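Local coordinates for cellulosomal scaffoldin adaptor protein B (Acetivibrio cellulolyticus, PDB 3BWZ) that supplies a type II cohesin module of a cellulosomal adaptor scaffoldin, a domain that as in its family probably binds a type II dockerin to assemble the cellulosome, at residues A[5-11]-A[157-163]. Sequence-based numbering, arbitrary orientation.
Sequences SSIEIVL and YSVIQPA
The Tyr157 ring meets Ile7 through one methyl, CG2, which comes obliquely to the CD1-CE1 side and lies 4.0 Å from CE1. Leu145 and the loop residues Ile31 and Ile140 also touch the tyrosine side chain, and its OH is hydrogen-bonded to Thr143 OG1. The flat carboxylate end of Glu8 runs across Ile160, with CD 3.6 Å from Ile160 CG2. Glu8 CG is anti to the backbone N (chi1 -175°) and the chain stays extended, which carries the carboxylate over the isoleucine. On this same face Ile160 CD1 reaches back to Ser6 CB.

On the other face Ile7 and Val159 lie side by side, CG2 to CG2 at 4.0 Å. Ile7 also packs on Ile26 and Ile28 of the neighbouring strand 21-29.

Strands 6-11 and 158-160 run parallel. Ser5 O accepts from Ser158 N, and Ile7 N donates to Ser158 O. Ile160 N to Ile7 O is the shortest of the backbone bonds, 2.8 Å and almost straight at 178°. Ile9 N to Ile160 O is longer, 3.2 Å. Regular pairing then stops at Gln161 and the cis peptide before Pro162. Gln161 OE1 takes a hydrogen bond from Phe130 N. Beyond the break Ala163 returns, its CB 3.7 Å from both Ile9 CG2 and Leu11 CG.

Strand 6-11 thus sits between strand 21-29, antiparallel, and the C-terminal strand, parallel. This sets the N-terminal and C-terminal strands of the cohesin beta-sandwich side by side. The chemistry is two-sided: Ile7, Val159 and Tyr157 make an apolar inner face, whereas the face with Ser6, Ser158, Glu8 and Ile160 is mixed. There Ser6 is buried, its OG weakly hydrogen-bonded to Lys29 NZ, and Ile160 is exposed. Four backbone bonds tie the two segments, while Ser6 and Glu8 bond through their backbones to Lys29 and Asn27.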
ATOM      1  N   SER A   5      -0.115 -16.414  -5.306  1.00 13.98           N
ATOM      2  CA  SER A   5      -0.863 -15.390  -4.621  1.00 11.30           C
ATOM      3  C   SER A   5       0.115 -14.448  -3.941  1.00 10.39           C
ATOM      4  O   SER A   5       1.065 -14.908  -3.320  1.00 11.92           O
ATOM      5  CB  SER A   5      -1.787 -16.017  -3.586  1.00 14.12           C
ATOM      6  OG  SER A   5      -2.788 -16.823  -4.196  1.00 16.77           O
ATOM      7  N   SER A   6      -0.093 -13.145  -4.067  1.00  9.12           N
ATOM      8  CA  SER A   6       0.888 -12.200  -3.565  1.00  8.72           C
ATOM      9  C   SER A   6       0.300 -10.817  -3.340  1.00  7.86           C
ATOM     10  O   SER A   6      -0.743 -10.455  -3.897  1.00  7.94           O
ATOM     11  CB  SER A   6       2.070 -12.069  -4.527  1.00  9.51           C
ATOM     12  OG  SER A   6       1.629 -11.564  -5.784  1.00 10.50           O
ATOM     13  N   ILE A   7       1.039 -10.037  -2.552  1.00  7.69           N
ATOM     14  CA  ILE A   7       0.885  -8.586  -2.479  1.00  7.11           C
ATOM     15  C   ILE A   7       2.276  -8.014  -2.694  1.00  6.99           C
ATOM     16  O   ILE A   7       3.263  -8.573  -2.198  1.00  8.13           O
ATOM     17  CB  ILE A   7       0.251  -8.137  -1.150  1.00  7.46           C
ATOM     18  CG1 ILE A   7       0.023  -6.619  -1.142  1.00  7.28           C
ATOM     19  CG2 ILE A   7       1.045  -8.610   0.057  1.00  8.27           C
ATOM     20  CD1 ILE A   7      -0.872  -6.142   0.015  1.00  8.87           C
ATOM     21  N   GLU A   8       2.363  -6.922  -3.447  1.00  7.35           N
ATOM     22  CA  GLU A   8       3.626  -6.330  -3.848  1.00  7.57           C
ATOM     23  C   GLU A   8       3.531  -4.829  -3.845  1.00  6.92           C
ATOM     24  O   GLU A   8       2.518  -4.259  -4.245  1.00  8.19           O
ATOM     25  CB  GLU A   8       4.011  -6.799  -5.263  1.00  8.47           C
ATOM     26  CG  GLU A   8       5.399  -6.322  -5.728  1.00  9.88           C
ATOM     27  CD  GLU A   8       5.875  -6.908  -7.042  1.00 11.28           C
ATOM     28  OE1 GLU A   8       5.140  -7.667  -7.667  1.00 14.33           O
ATOM     29  OE2 GLU A   8       7.015  -6.574  -7.445  1.00 13.83           O
ATOM     30  N   ILE A   9       4.626  -4.172  -3.491  1.00  6.81           N
ATOM     31  CA  ILE A   9       4.782  -2.740  -3.694  1.00  6.72           C
ATOM     32  C   ILE A   9       5.531  -2.536  -5.008  1.00  7.35           C
ATOM     33  O   ILE A   9       6.662  -2.945  -5.135  1.00  8.70           O
ATOM     34  CB  ILE A   9       5.536  -2.057  -2.551  1.00  7.61           C
ATOM     35  CG1 ILE A   9       4.921  -2.399  -1.199  1.00  9.63           C
ATOM     36  CG2 ILE A   9       5.642  -0.562  -2.789  1.00  8.74           C
ATOM     37  CD1 ILE A   9       5.723  -1.867   0.014  1.00  9.74           C
ATOM     38  N   VAL A  10       4.856  -1.932  -5.975  1.00  7.55           N
ATOM     39  CA  VAL A  10       5.325  -1.770  -7.335  1.00  9.07           C
ATOM     40  C   VAL A  10       5.539  -0.292  -7.620  1.00  8.12           C
ATOM     41  O   VAL A  10       4.615   0.479  -7.476  1.00  9.70           O
ATOM     42  CB  VAL A  10       4.288  -2.400  -8.360  1.00  9.99           C
ATOM     43  CG1 VAL A  10       4.744  -2.221  -9.800  1.00 12.90           C
ATOM     44  CG2 VAL A  10       4.078  -3.885  -8.035  1.00 12.15           C
ATOM     45  N   LEU A  11       6.727   0.103  -8.056  1.00  8.22           N
ATOM     46  CA  LEU A  11       6.980   1.502  -8.421  1.00  8.22           C
ATOM     47  C   LEU A  11       6.889   1.718  -9.917  1.00  8.24           C
ATOM     48  O   LEU A  11       7.239   0.847 -10.715  1.00 10.38           O
ATOM     49  CB  LEU A  11       8.373   1.938  -7.969  1.00  9.35           C
ATOM     50  CG  LEU A  11       8.687   1.664  -6.508  1.00 10.18           C
ATOM     51  CD1 LEU A  11      10.064   2.253  -6.146  1.00 11.01           C
ATOM     52  CD2 LEU A  11       7.614   2.146  -5.587  1.00  9.64           C
ATOM     53  N   TYR A 157       0.180 -16.520   0.852  1.00 14.45           N
ATOM     54  CA  TYR A 157       0.575 -15.462  -0.076  1.00 11.75           C
ATOM     55  C   TYR A 157       1.959 -14.924   0.225  1.00 10.53           C
ATOM     56  O   TYR A 157       2.421 -14.903   1.382  1.00 13.52           O
ATOM     57  CB  TYR A 157      -0.478 -14.342  -0.094  1.00 11.21           C
ATOM     58  CG  TYR A 157      -0.627 -13.540   1.188  1.00  9.75           C
ATOM     59  CD1 TYR A 157       0.089 -12.368   1.363  1.00  9.87           C
ATOM     60  CD2 TYR A 157      -1.495 -13.923   2.199  1.00 10.43           C
ATOM     61  CE1 TYR A 157      -0.043 -11.599   2.496  1.00  9.03           C
ATOM     62  CE2 TYR A 157      -1.620 -13.151   3.348  1.00  9.44           C
ATOM     63  CZ  TYR A 157      -0.907 -11.987   3.498  1.00  8.52           C
ATOM     64  OH  TYR A 157      -1.053 -11.227   4.619  1.00  9.10           O
ATOM     65  N   SER A 158       2.646 -14.507  -0.841  1.00 10.74           N
ATOM     66  CA  SER A 158       3.929 -13.855  -0.669  0.50 10.32           C
ATOM     67  C   SER A 158       3.739 -12.359  -0.471  1.00  8.46           C
ATOM     68  O   SER A 158       2.744 -11.769  -0.919  1.00  9.45           O
ATOM     69  CB  SER A 158       4.801 -14.117  -1.882  0.50 11.32           C
ATOM     70  OG  SER A 158       4.128 -13.663  -3.035  0.50 12.65           O
ATOM     71  N   VAL A 159       4.712 -11.757   0.194  1.00  8.72           N
ATOM     72  CA  VAL A 159       4.750 -10.325   0.422  1.00  8.45           C
ATOM     73  C   VAL A 159       6.031  -9.817  -0.224  1.00  8.82           C
ATOM     74  O   VAL A 159       7.135 -10.056   0.296  1.00 10.21           O
ATOM     75  CB  VAL A 159       4.666  -9.981   1.925  1.00  8.67           C
ATOM     76  CG1 VAL A 159       4.687  -8.477   2.098  1.00  9.61           C
ATOM     77  CG2 VAL A 159       3.418 -10.586   2.547  1.00  9.57           C
ATOM     78  N   ILE A 160       5.880  -9.199  -1.400  1.00  8.08           N
ATOM     79  CA  ILE A 160       7.007  -8.849  -2.247  1.00  7.96           C
ATOM     80  C   ILE A 160       7.344  -7.365  -1.995  1.00  7.97           C
ATOM     81  O   ILE A 160       6.639  -6.455  -2.422  1.00  8.69           O
ATOM     82  CB  ILE A 160       6.694  -9.129  -3.753  1.00  8.90           C
ATOM     83  CG1 ILE A 160       6.218 -10.570  -3.979  1.00  9.61           C
ATOM     84  CG2 ILE A 160       7.878  -8.779  -4.642  1.00 10.42           C
ATOM     85  CD1 ILE A 160       5.575 -10.787  -5.329  1.00 11.89           C
ATOM     86  N   GLN A 161       8.431  -7.172  -1.269  1.00  9.05           N
ATOM     87  CA  GLN A 161       8.847  -5.885  -0.750  1.00  9.07           C
ATOM     88  C   GLN A 161      10.223  -6.109  -0.117  1.00  9.24           C
ATOM     89  O   GLN A 161      10.502  -7.206   0.340  1.00 10.50           O
ATOM     90  CB  GLN A 161       7.832  -5.350   0.286  1.00  9.16           C
ATOM     91  CG  GLN A 161       7.683  -6.210   1.549  1.00 10.18           C
ATOM     92  CD  GLN A 161       8.659  -5.893   2.628  1.00 10.30           C
ATOM     93  OE1 GLN A 161       9.159  -4.781   2.725  1.00  9.75           O
ATOM     94  NE2 GLN A 161       8.901  -6.871   3.503  1.00 14.54           N
ATOM     95  N   PRO A 162      11.079  -5.083  -0.043  1.00  9.37           N
ATOM     96  CA  PRO A 162      10.821  -3.697  -0.354  1.00  9.08           C
ATOM     97  C   PRO A 162      10.872  -3.348  -1.832  1.00  9.03           C
ATOM     98  O   PRO A 162      11.476  -4.063  -2.634  1.00 11.32           O
ATOM     99  CB  PRO A 162      11.959  -2.976   0.380  1.00 10.38           C
ATOM    100  CG  PRO A 162      13.079  -3.922   0.315  1.00 11.47           C
ATOM    101  CD  PRO A 162      12.446  -5.279   0.477  1.00 11.70           C
ATOM    102  N   ALA A 163      10.246  -2.232  -2.174  1.00  9.06           N
ATOM    103  CA  ALA A 163      10.454  -1.580  -3.465  1.00  9.20           C
ATOM    104  C   ALA A 163      11.604  -0.606  -3.260  1.00  8.45           C
ATOM    105  O   ALA A 163      11.637   0.114  -2.286  1.00 12.23           O
ATOM    106  CB  ALA A 163       9.198  -0.836  -3.897  1.00 11.18           C
TER